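Local coordinates for protein phosphomethylpyrimidine kinase (Pyrococcus furiosus, PDB 2PB9) that probably makes hydroxymethylpyrimidine diphosphate and, through the C-terminal ThiN domain described here, joins it to a thiazole phosphate to give thiamine phosphate, at residues Y9-N14 with R174-V179; S38-Y43 with E91-I96; L78-L83 with A137-G142; I157-D162 with E166-V171. All coordinates share one frame; numbering follows the deposited sequence.

Interaction 1: residues Y9-N14 with R174-V179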
# COMPACT_ATOMS: atom_id res chain seq x y z
N TYR A 9 -9.43 -35.63 -14.79
CA TYR A 9 -8.63 -36.07 -13.66
C TYR A 9 -7.28 -36.67 -14.09
O TYR A 9 -6.26 -36.48 -13.41
CB TYR A 9 -9.41 -37.11 -12.85
CG TYR A 9 -8.57 -37.85 -11.83
CD1 TYR A 9 -8.28 -37.27 -10.58
CD2 TYR A 9 -8.05 -39.11 -12.11
CE1 TYR A 9 -7.49 -37.95 -9.64
CE2 TYR A 9 -7.27 -39.78 -11.19
CZ TYR A 9 -6.99 -39.21 -9.96
OH TYR A 9 -6.22 -39.90 -9.06
N GLU A 10 -7.26 -37.38 -15.22
CA GLU A 10 -6.05 -38.00 -15.72
C GLU A 10 -5.06 -37.02 -16.30
O GLU A 10 -3.88 -37.03 -15.95
CB GLU A 10 -6.39 -39.04 -16.78
CG GLU A 10 -6.87 -40.33 -16.20
CD GLU A 10 -5.74 -41.10 -15.53
OE1 GLU A 10 -4.90 -41.65 -16.27
OE2 GLU A 10 -5.70 -41.12 -14.27
N GLU A 11 -5.54 -36.19 -17.22
CA GLU A 11 -4.69 -35.21 -17.88
C GLU A 11 -4.05 -34.23 -16.90
O GLU A 11 -2.88 -33.87 -17.05
CB GLU A 11 -5.49 -34.46 -18.95
CG GLU A 11 -5.85 -35.35 -20.13
CD GLU A 11 -6.19 -34.58 -21.41
OE1 GLU A 11 -6.18 -35.22 -22.49
OE2 GLU A 11 -6.47 -33.36 -21.34
N LEU A 12 -4.80 -33.81 -15.89
CA LEU A 12 -4.28 -32.89 -14.91
C LEU A 12 -3.31 -33.63 -13.99
O LEU A 12 -2.20 -33.17 -13.74
CB LEU A 12 -5.42 -32.25 -14.11
CG LEU A 12 -5.02 -31.24 -13.02
CD1 LEU A 12 -4.03 -30.24 -13.59
CD2 LEU A 12 -6.25 -30.53 -12.47
N THR A 13 -3.74 -34.78 -13.50
CA THR A 13 -2.90 -35.56 -12.62
C THR A 13 -1.54 -35.85 -13.28
O THR A 13 -0.53 -35.94 -12.59
CB THR A 13 -3.60 -36.89 -12.21
OG1 THR A 13 -4.69 -36.59 -11.33
CG2 THR A 13 -2.63 -37.82 -11.51
N ASN A 14 -1.52 -36.00 -14.60
CA ASN A 14 -0.26 -36.26 -15.28
C ASN A 14 0.57 -34.99 -15.31
O ASN A 14 1.76 -35.00 -14.95
CB ASN A 14 -0.48 -36.73 -16.73
CG ASN A 14 -1.09 -38.12 -16.81
OD1 ASN A 14 -0.67 -39.05 -16.12
ND2 ASN A 14 -2.09 -38.27 -17.68
N ARG A 174 -5.77 -24.42 -22.99
CA ARG A 174 -7.04 -25.08 -23.22
C ARG A 174 -7.10 -26.41 -22.47
O ARG A 174 -8.18 -26.95 -22.23
CB ARG A 174 -7.24 -25.29 -24.72
CG ARG A 174 -7.15 -23.99 -25.49
CD ARG A 174 -7.44 -24.21 -26.95
NE ARG A 174 -6.57 -25.23 -27.52
CZ ARG A 174 -6.77 -25.77 -28.72
NH1 ARG A 174 -7.80 -25.38 -29.45
NH2 ARG A 174 -5.94 -26.71 -29.18
N ASN A 175 -5.94 -26.93 -22.08
CA ASN A 175 -5.86 -28.17 -21.32
C ASN A 175 -4.54 -28.11 -20.54
O ASN A 175 -3.69 -27.26 -20.83
CB ASN A 175 -5.88 -29.39 -22.25
CG ASN A 175 -4.74 -29.38 -23.26
OD1 ASN A 175 -3.57 -29.47 -22.90
ND2 ASN A 175 -5.08 -29.25 -24.54
N PRO A 176 -4.36 -28.98 -19.54
CA PRO A 176 -3.11 -28.96 -18.77
C PRO A 176 -1.82 -29.15 -19.55
O PRO A 176 -0.80 -28.58 -19.18
CB PRO A 176 -3.34 -30.03 -17.69
CG PRO A 176 -4.51 -30.82 -18.18
CD PRO A 176 -5.37 -29.80 -18.86
N ARG A 177 -1.85 -29.94 -20.62
CA ARG A 177 -0.64 -30.17 -21.41
C ARG A 177 -0.15 -28.86 -22.01
O ARG A 177 1.04 -28.57 -21.99
CB ARG A 177 -0.90 -31.19 -22.51
N GLU A 178 -1.06 -28.07 -22.56
CA GLU A 178 -0.67 -26.80 -23.16
C GLU A 178 -0.13 -25.83 -22.13
O GLU A 178 0.83 -25.10 -22.38
CB GLU A 178 -1.86 -26.19 -23.90
CG GLU A 178 -2.09 -26.86 -25.24
CD GLU A 178 -3.33 -26.35 -25.94
OE1 GLU A 178 -3.59 -25.12 -25.88
OE2 GLU A 178 -4.03 -27.19 -26.56
N VAL A 179 -0.76 -25.83 -20.96
CA VAL A 179 -0.32 -24.95 -19.89
C VAL A 179 1.11 -25.37 -19.56
O VAL A 179 2.04 -24.56 -19.64
CB VAL A 179 -1.22 -25.09 -18.64
CG1 VAL A 179 -0.62 -24.32 -17.47
CG2 VAL A 179 -2.63 -24.57 -18.95
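The ring of P176 lies against the backbone of helix 5-21 between E11 and L12. Its CG does most of the touching, 3.6 Å from E11 O and 3.8 Å from E11 CB, while its CB turns to L12 and lies 4.2 Å from L12 CD1. The L12 and P176 side chains run roughly at right angles, with L12 CG anti to the backbone N (chi1 180°), which brings CD1 against the ring. E11, extended beyond CG, slants toward N175, and E11 OE2 comes to 4.1 Å of N175 CB; carboxylate and amide planes stand 74° apart. No hydrogen bond joins the two segments, and the contact is van der Waals.

One shell further out, N175 sits at the N-cap of helix 176-185, and its OD1 accepts from E178 N at 2.9 Å. R174 adds a salt bridge from NH2 to E178 OE2 (3.3 Å), the carboxylate oxygen being met on its syn side close to the guanidinium plane. F35 and Y37 of strand 35-38 also touch P176. The arrangement is a side-chain-capped helix start, with proline in the first turn, packed against the N-terminal helix beside the central sheet of the ThiN domain.

Interaction 2: residues S38-Y43 with E91-I96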
# COMPACT_ATOMS: atom_id res chain seq x y z
N SER A 38 -10.91 -27.22 -15.64
CA SER A 38 -12.34 -27.15 -15.47
C SER A 38 -13.15 -28.05 -16.38
O SER A 38 -12.65 -28.59 -17.37
CB SER A 38 -12.79 -25.70 -15.68
OG SER A 38 -14.19 -25.60 -15.75
N LEU A 39 -14.42 -28.22 -16.02
CA LEU A 39 -15.35 -29.00 -16.84
C LEU A 39 -15.75 -27.98 -17.89
O LEU A 39 -15.67 -26.77 -17.66
CB LEU A 39 -16.60 -29.40 -16.04
CG LEU A 39 -16.54 -30.58 -15.07
CD1 LEU A 39 -17.77 -30.58 -14.20
CD2 LEU A 39 -16.42 -31.88 -15.85
N PRO A 40 -16.17 -28.48 -19.03
CA PRO A 40 -16.61 -27.60 -20.12
C PRO A 40 -17.96 -26.94 -19.83
O PRO A 40 -18.72 -27.47 -19.01
CB PRO A 40 -16.82 -28.56 -21.29
CG PRO A 40 -17.21 -29.84 -20.66
CD PRO A 40 -16.54 -29.86 -19.32
N LEU A 41 -18.24 -25.83 -20.46
CA LEU A 41 -19.54 -25.19 -20.25
C LEU A 41 -20.57 -26.05 -20.99
O LEU A 41 -20.23 -26.78 -21.93
CB LEU A 41 -19.56 -23.77 -20.81
CG LEU A 41 -18.48 -22.80 -20.34
CD1 LEU A 41 -17.12 -23.32 -20.80
CD2 LEU A 41 -18.74 -21.41 -20.92
N PRO A 42 -21.85 -25.96 -20.61
CA PRO A 42 -22.36 -25.09 -19.54
C PRO A 42 -22.26 -25.73 -18.17
O PRO A 42 -22.78 -25.19 -17.20
CB PRO A 42 -23.80 -24.88 -19.96
CG PRO A 42 -24.17 -26.24 -20.48
CD PRO A 42 -22.95 -26.63 -21.32
N TYR A 43 -21.58 -26.87 -18.09
CA TYR A 43 -21.45 -27.56 -16.80
C TYR A 43 -20.52 -26.90 -15.80
O TYR A 43 -20.57 -27.20 -14.61
CB TYR A 43 -21.04 -29.00 -17.04
CG TYR A 43 -22.07 -29.71 -17.86
CD1 TYR A 43 -23.41 -29.75 -17.45
CD2 TYR A 43 -21.74 -30.29 -19.08
CE1 TYR A 43 -24.38 -30.34 -18.23
CE2 TYR A 43 -22.71 -30.88 -19.87
CZ TYR A 43 -24.03 -30.90 -19.44
OH TYR A 43 -25.00 -31.47 -20.24
N GLU A 91 -12.91 -22.32 -24.35
CA GLU A 91 -12.04 -23.46 -24.62
C GLU A 91 -10.87 -23.53 -23.64
O GLU A 91 -10.23 -24.57 -23.50
CB GLU A 91 -11.49 -23.39 -26.04
CG GLU A 91 -12.57 -23.38 -27.11
CD GLU A 91 -13.37 -24.67 -27.13
OE1 GLU A 91 -13.89 -25.08 -26.07
OE2 GLU A 91 -13.49 -25.27 -28.23
N TYR A 92 -10.61 -22.43 -22.94
CA TYR A 92 -9.50 -22.40 -22.01
C TYR A 92 -9.90 -22.71 -20.59
O TYR A 92 -10.14 -21.80 -19.79
CB TYR A 92 -8.80 -21.05 -22.09
CG TYR A 92 -8.12 -20.85 -23.42
CD1 TYR A 92 -8.86 -20.73 -24.59
CD2 TYR A 92 -6.73 -20.88 -23.51
CE1 TYR A 92 -8.24 -20.65 -25.84
CE2 TYR A 92 -6.09 -20.80 -24.76
CZ TYR A 92 -6.86 -20.69 -25.91
OH TYR A 92 -6.24 -20.63 -27.13
N ARG A 93 -9.97 -23.99 -20.26
CA ARG A 93 -10.36 -24.42 -18.93
C ARG A 93 -9.24 -24.95 -18.07
O ARG A 93 -9.47 -25.71 -17.13
CB ARG A 93 -11.47 -25.45 -19.01
CG ARG A 93 -11.48 -26.28 -20.26
CD ARG A 93 -12.89 -26.32 -20.78
NE ARG A 93 -13.15 -27.53 -21.53
CZ ARG A 93 -13.13 -28.75 -21.01
NH1 ARG A 93 -12.87 -28.92 -19.72
NH2 ARG A 93 -13.37 -29.80 -21.78
N SER A 94 -8.02 -24.54 -18.39
CA SER A 94 -6.86 -24.94 -17.61
C SER A 94 -6.09 -23.66 -17.31
O SER A 94 -6.20 -22.67 -18.05
CB SER A 94 -5.97 -25.90 -18.40
OG SER A 94 -4.91 -26.38 -17.58
N ALA A 95 -5.34 -23.67 -16.22
CA ALA A 95 -4.55 -22.52 -15.83
C ALA A 95 -3.62 -22.92 -14.71
O ALA A 95 -3.71 -24.03 -14.18
CB ALA A 95 -5.47 -21.37 -15.37
N ILE A 96 -2.71 -22.03 -14.35
CA ILE A 96 -1.77 -22.27 -13.27
C ILE A 96 -1.21 -20.94 -12.77
O ILE A 96 -0.96 -20.02 -13.55
CB ILE A 96 -0.60 -23.18 -13.72
CG1 ILE A 96 0.27 -23.54 -12.52
CG2 ILE A 96 0.26 -22.47 -14.75
CD1 ILE A 96 1.34 -24.54 -12.84
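S38 and R93 meet through one backbone hydrogen bond, S38 N to R93 O, at 2.6 Å. It is nearly straight, 167° at the hydrogen, and the donor lies in the carbonyl plane. The bond joins the last residue of strand 35-38 to the residue just before strand 94-98, at the margin where these two antiparallel neighbours of the sheet begin to separate. Within 38-43, S38 OG donates to L39 O at 2.7 Å; with OG anti to the backbone N (chi1 170°), the hydroxyl is turned to the following peptide.

Apolar contact starts at the same pair, S38 CB lying 3.6 Å from R93 CB. Farther out, the R93 chain, bent at chi2, runs on alongside P40.

The third kind of contact is that of the flat guanidinium with the proline. R93 NE passes 3.7 Å from P40 CA. P40 N stands over one face of the group, toward the rim and 3.4 Å from R93 NH1, but this tertiary amide nitrogen has no hydrogen to offer. P40 CB lies 3.7 Å from R93 NH2, and the two side chains meet at a slant. M86 of helix 77-86 touches S38, L41 and R93, while Y37 also packs on R93.

The chemistry is thus divided: a backbone hydrogen bond ties the two chains where the strands part, whereas proline and guanidinium meet by packing. P40 offers no counter-charge, so its contact with the guanidinium is probably dispersive and would not neutralise it.

Interaction 3: residues L78-L83 with A137-G142. With PO4 (phosphate ion), chain C.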
# COMPACT_ATOMS: atom_id res chain seq x y z
N LEU A 78 -8.00 -19.91 -8.17
CA LEU A 78 -7.63 -20.09 -9.56
C LEU A 78 -8.85 -20.57 -10.35
O LEU A 78 -8.99 -20.25 -11.54
CB LEU A 78 -6.49 -21.10 -9.68
CG LEU A 78 -5.71 -21.01 -10.99
CD1 LEU A 78 -5.04 -19.65 -11.08
CD2 LEU A 78 -4.67 -22.11 -11.08
N ALA A 79 -9.74 -21.32 -9.71
CA ALA A 79 -10.93 -21.83 -10.39
C ALA A 79 -11.82 -20.69 -10.83
O ALA A 79 -12.37 -20.70 -11.94
CB ALA A 79 -11.70 -22.78 -9.48
N ARG A 80 -11.99 -19.71 -9.96
CA ARG A 80 -12.81 -18.55 -10.28
C ARG A 80 -12.18 -17.81 -11.45
O ARG A 80 -12.88 -17.32 -12.33
CB ARG A 80 -12.92 -17.61 -9.06
CG ARG A 80 -14.06 -17.95 -8.09
CD ARG A 80 -13.55 -18.29 -6.69
NE ARG A 80 -12.84 -17.17 -6.06
CZ ARG A 80 -13.33 -16.42 -5.07
NH1 ARG A 80 -14.55 -16.66 -4.58
NH2 ARG A 80 -12.60 -15.42 -4.58
N ALA A 81 -10.86 -17.73 -11.45
CA ALA A 81 -10.14 -17.06 -12.52
C ALA A 81 -10.37 -17.74 -13.86
O ALA A 81 -10.74 -17.09 -14.84
CB ALA A 81 -8.65 -17.05 -12.19
N VAL A 82 -10.13 -19.06 -13.91
CA VAL A 82 -10.31 -19.81 -15.14
C VAL A 82 -11.77 -19.83 -15.54
O VAL A 82 -12.10 -19.75 -16.72
CB VAL A 82 -9.77 -21.28 -15.01
CG1 VAL A 82 -10.86 -22.22 -14.53
CG2 VAL A 82 -9.25 -21.75 -16.33
N LEU A 83 -12.65 -19.90 -14.55
CA LEU A 83 -14.08 -19.93 -14.79
C LEU A 83 -14.50 -18.62 -15.45
O LEU A 83 -15.22 -18.62 -16.45
CB LEU A 83 -14.82 -20.16 -13.46
CG LEU A 83 -15.91 -21.25 -13.41
CD1 LEU A 83 -15.53 -22.45 -14.27
CD2 LEU A 83 -16.13 -21.69 -11.97
N ALA A 137 -15.65 -10.78 -5.77
CA ALA A 137 -15.89 -10.07 -7.02
C ALA A 137 -14.61 -9.54 -7.66
O ALA A 137 -14.60 -9.20 -8.85
CB ALA A 137 -16.86 -8.93 -6.78
N THR A 138 -13.53 -9.50 -6.88
CA THR A 138 -12.23 -9.00 -7.33
C THR A 138 -11.50 -9.87 -8.35
O THR A 138 -10.95 -9.36 -9.33
CB THR A 138 -11.27 -8.78 -6.14
OG1 THR A 138 -11.70 -7.64 -5.39
CG2 THR A 138 -9.86 -8.56 -6.63
N ILE A 139 -11.44 -11.18 -8.12
CA ILE A 139 -10.75 -12.04 -9.07
C ILE A 139 -11.41 -11.92 -10.44
O ILE A 139 -10.73 -11.69 -11.44
CB ILE A 139 -10.72 -13.50 -8.60
CG1 ILE A 139 -10.02 -13.58 -7.24
CG2 ILE A 139 -9.99 -14.36 -9.62
CD1 ILE A 139 -9.94 -14.96 -6.63
N PRO A 140 -12.74 -12.07 -10.50
CA PRO A 140 -13.39 -11.94 -11.81
C PRO A 140 -13.17 -10.55 -12.40
O PRO A 140 -12.93 -10.42 -13.60
CB PRO A 140 -14.85 -12.26 -11.51
CG PRO A 140 -14.99 -11.98 -10.04
CD PRO A 140 -13.70 -12.48 -9.47
N TRP A 141 -13.24 -9.52 -11.56
CA TRP A 141 -13.01 -8.15 -12.03
C TRP A 141 -11.65 -8.06 -12.72
O TRP A 141 -11.52 -7.51 -13.82
CB TRP A 141 -13.02 -7.16 -10.87
CG TRP A 141 -12.62 -5.79 -11.32
CD1 TRP A 141 -13.44 -4.84 -11.87
CD2 TRP A 141 -11.30 -5.21 -11.31
NE1 TRP A 141 -12.72 -3.73 -12.21
CE2 TRP A 141 -11.40 -3.93 -11.88
CE3 TRP A 141 -10.05 -5.67 -10.89
CZ2 TRP A 141 -10.29 -3.08 -12.03
CZ3 TRP A 141 -8.94 -4.83 -11.04
CH2 TRP A 141 -9.07 -3.54 -11.60
N GLY A 142 -10.63 -8.60 -12.06
CA GLY A 142 -9.30 -8.57 -12.62
C GLY A 142 -9.22 -9.22 -13.98
O GLY A 142 -8.72 -8.62 -14.93
P PO4 C . -6.31 -21.88 -4.80
O1 PO4 C . -5.17 -20.93 -4.86
O2 PO4 C . -5.81 -23.23 -4.41
O3 PO4 C . -7.29 -21.40 -3.77
O4 PO4 C . -6.97 -21.95 -6.14
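I139 CG1 stands anti to its carbonyl carbon (chi1 -59°) and continues extended to CD1, which reaches R80; the same torsion sets CG2 anti to the backbone N, facing A81. R80, bent at chi2 and chi3, brings the guanidinium edge to this branch, the two side chains running about perpendicular. I139 CD1 abuts the guanidinium at its edge and in its plane, 3.4 Å from R80 NH2 and 3.7 Å from R80 NE. I139 CG2 rests 3.9 Å from A81 N and 4.0 Å from A81 CB. Replacing I139 with an alanine would probably open a gap beside A81 and take the methyl from the edge of the R80 guanidinium, leaving that group freer to turn.

No hydrogen bond joins 78-83 to 137-142. R80 NE has a long, weak ion pair with D76. Near the start of its helix L78 N donates to phosphate O4 at 3.1 Å and almost straight (177°); S75 OG, H77 N and R56 NE also bond to this ion, which probably came from the crystallisation liquor. Between 78-83 and 137-142 the contact is van der Waals packing, one methyl on A81 and another at the edge of a charged plane, whereas backbone N-H groups at the helix start help to hold the anion.

Interaction 4: residues I157-D162 with E166-V171; sequences IYHLGD and EPMILV
H159 lies beside M168, a selenomethionine, both side chains pointing the same way from one face of the hairpin. From H159 CB, chi1 of 71° places CG between the backbone N and carbonyl carbon and swings the imidazole over the partner strand. H159 CD2 lies 4.0 Å from M168 CB; H159 NE2 comes closer, 3.7 Å from the same carbon; H159 CE1 reaches E166 O at 3.3 Å. H159 ND1 turns back to donate to L160 O at 2.9 Å, with the donor well above that carbonyl plane. M168 N stands over one ring face, near the rim, and the ring of Y122 also meets the imidazole, nearly parallel. With a plain alanine side chain at H159, L160 O would probably lose this donor and M168 CB its imidazole cover.

Beneath the ring the backbones pair, H159 N to M168 O at 3.0 Å, with M168 N returning to H159 O. I157 and L170 exchange bonds likewise. Between these hydrogen-bonded pairs, Y158 CB packs on I169 CG1 at 3.7 Å on the other face. Past the strand, P167 CB meets G161 N at 3.3 Å, and D162 makes a salt bridge to R125 of the third subunit. This is an antiparallel beta-hairpin, part of the mixed sheet of the ThiN domain, whose connecting end reaches neighbouring subunits.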
# COMPACT_ATOMS: atom_id res chain seq x y z
N ILE A 157 -1.82 -13.48 -17.71
CA ILE A 157 -2.42 -12.36 -17.01
C ILE A 157 -1.72 -12.33 -15.66
O ILE A 157 -1.55 -13.36 -15.01
CB ILE A 157 -3.95 -12.56 -16.82
CG1 ILE A 157 -4.63 -12.61 -18.20
CG2 ILE A 157 -4.52 -11.43 -15.97
CD1 ILE A 157 -6.13 -12.85 -18.15
N TYR A 158 -1.26 -11.15 -15.26
CA TYR A 158 -0.58 -11.05 -13.98
C TYR A 158 -1.05 -9.78 -13.31
O TYR A 158 -1.82 -9.02 -13.89
CB TYR A 158 0.94 -11.02 -14.18
CG TYR A 158 1.43 -9.74 -14.79
CD1 TYR A 158 1.83 -8.66 -13.99
CD2 TYR A 158 1.45 -9.57 -16.18
CE1 TYR A 158 2.24 -7.45 -14.55
CE2 TYR A 158 1.86 -8.36 -16.76
CZ TYR A 158 2.25 -7.31 -15.93
OH TYR A 158 2.65 -6.11 -16.48
N HIS A 159 -0.60 -9.57 -12.08
CA HIS A 159 -0.94 -8.36 -11.36
C HIS A 159 0.11 -8.19 -10.27
O HIS A 159 0.58 -9.18 -9.69
CB HIS A 159 -2.33 -8.46 -10.73
CG HIS A 159 -2.42 -9.41 -9.57
ND1 HIS A 159 -2.12 -9.03 -8.28
CD2 HIS A 159 -2.79 -10.70 -9.51
CE1 HIS A 159 -2.31 -10.06 -7.47
NE2 HIS A 159 -2.72 -11.09 -8.19
N LEU A 160 0.48 -6.94 -10.01
CA LEU A 160 1.46 -6.64 -8.97
C LEU A 160 0.79 -6.75 -7.59
O LEU A 160 -0.44 -6.82 -7.50
CB LEU A 160 2.01 -5.22 -9.15
CG LEU A 160 2.71 -4.90 -10.46
CD1 LEU A 160 3.16 -3.45 -10.46
CD2 LEU A 160 3.89 -5.82 -10.64
N GLY A 161 1.58 -6.74 -6.53
CA GLY A 161 1.02 -6.88 -5.20
C GLY A 161 0.20 -5.72 -4.70
O GLY A 161 0.22 -4.63 -5.27
N ASP A 162 -0.53 -5.96 -3.61
CA ASP A 162 -1.37 -4.94 -2.97
C ASP A 162 -1.26 -5.17 -1.47
O ASP A 162 -0.72 -6.19 -1.04
CB ASP A 162 -2.82 -5.05 -3.44
CG ASP A 162 -3.01 -4.49 -4.85
OD1 ASP A 162 -2.89 -3.25 -5.05
OD2 ASP A 162 -3.26 -5.30 -5.76
N GLU A 166 -0.01 -10.68 -2.26
CA GLU A 166 1.14 -10.77 -3.15
C GLU A 166 0.79 -10.79 -4.62
O GLU A 166 -0.34 -11.07 -5.01
CB GLU A 166 1.97 -12.01 -2.81
CG GLU A 166 1.16 -13.15 -2.26
CD GLU A 166 2.05 -14.19 -1.60
OE1 GLU A 166 2.60 -15.06 -2.32
OE2 GLU A 166 2.22 -14.11 -0.36
N PRO A 167 1.77 -10.48 -5.47
CA PRO A 167 1.58 -10.46 -6.92
C PRO A 167 1.54 -11.87 -7.50
O PRO A 167 2.11 -12.79 -6.93
CB PRO A 167 2.79 -9.66 -7.40
CG PRO A 167 3.86 -10.09 -6.46
CD PRO A 167 3.15 -10.06 -5.12
N MSE A 168 0.87 -12.04 -8.62
CA MSE A 168 0.76 -13.33 -9.27
C MSE A 168 0.84 -13.24 -10.78
O MSE A 168 0.58 -12.20 -11.38
CB MSE A 168 -0.59 -14.00 -8.95
CG MSE A 168 -0.63 -14.81 -7.69
SE MSE A 168 0.79 -16.10 -7.57
CE MSE A 168 1.32 -15.68 -5.75
N ILE A 169 1.21 -14.36 -11.37
CA ILE A 169 1.28 -14.48 -12.81
C ILE A 169 0.41 -15.70 -13.10
O ILE A 169 0.64 -16.79 -12.57
CB ILE A 169 2.75 -14.72 -13.29
CG1 ILE A 169 3.55 -13.41 -13.19
CG2 ILE A 169 2.76 -15.28 -14.72
CD1 ILE A 169 5.01 -13.54 -13.58
N LEU A 170 -0.63 -15.49 -13.90
CA LEU A 170 -1.53 -16.56 -14.29
C LEU A 170 -1.28 -16.86 -15.77
O LEU A 170 -1.11 -15.96 -16.59
CB LEU A 170 -2.98 -16.13 -14.08
CG LEU A 170 -3.29 -15.48 -12.73
CD1 LEU A 170 -4.75 -15.06 -12.69
CD2 LEU A 170 -2.99 -16.43 -11.60
N VAL A 171 -1.21 -18.15 -16.09
CA VAL A 171 -1.01 -18.58 -17.46
C VAL A 171 -2.09 -19.59 -17.77
O VAL A 171 -2.28 -20.54 -17.02
CB VAL A 171 0.39 -19.19 -17.67
CG1 VAL A 171 0.84 -19.89 -16.41
CG2 VAL A 171 0.36 -20.17 -18.84

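The four contacts lie in and around the mixed sheet of one ThiN domain. Interactions 1 and 2 meet where S94 OG lies 3.2 Å from V179 CG2, so the capped helix start packs on the strand that follows R93. Strand 94-98 then joins interactions 2 and 4: I96 N lies 3.1 Å from V171 O, a probable hydrogen bond, although the centres of interactions 2 and 4 are about 21 Å apart. Helix 77-86 of interaction 3 covers the sheet between them, V82 CG2 meeting S94 O at 3.6 Å and L78 CD1 meeting L170 CD2 at 3.9 Å. The phosphate is bound at the start of that helix, next to interaction 3. Interactions 1 and 3 do not touch, their nearest atoms being about 8 Å apart.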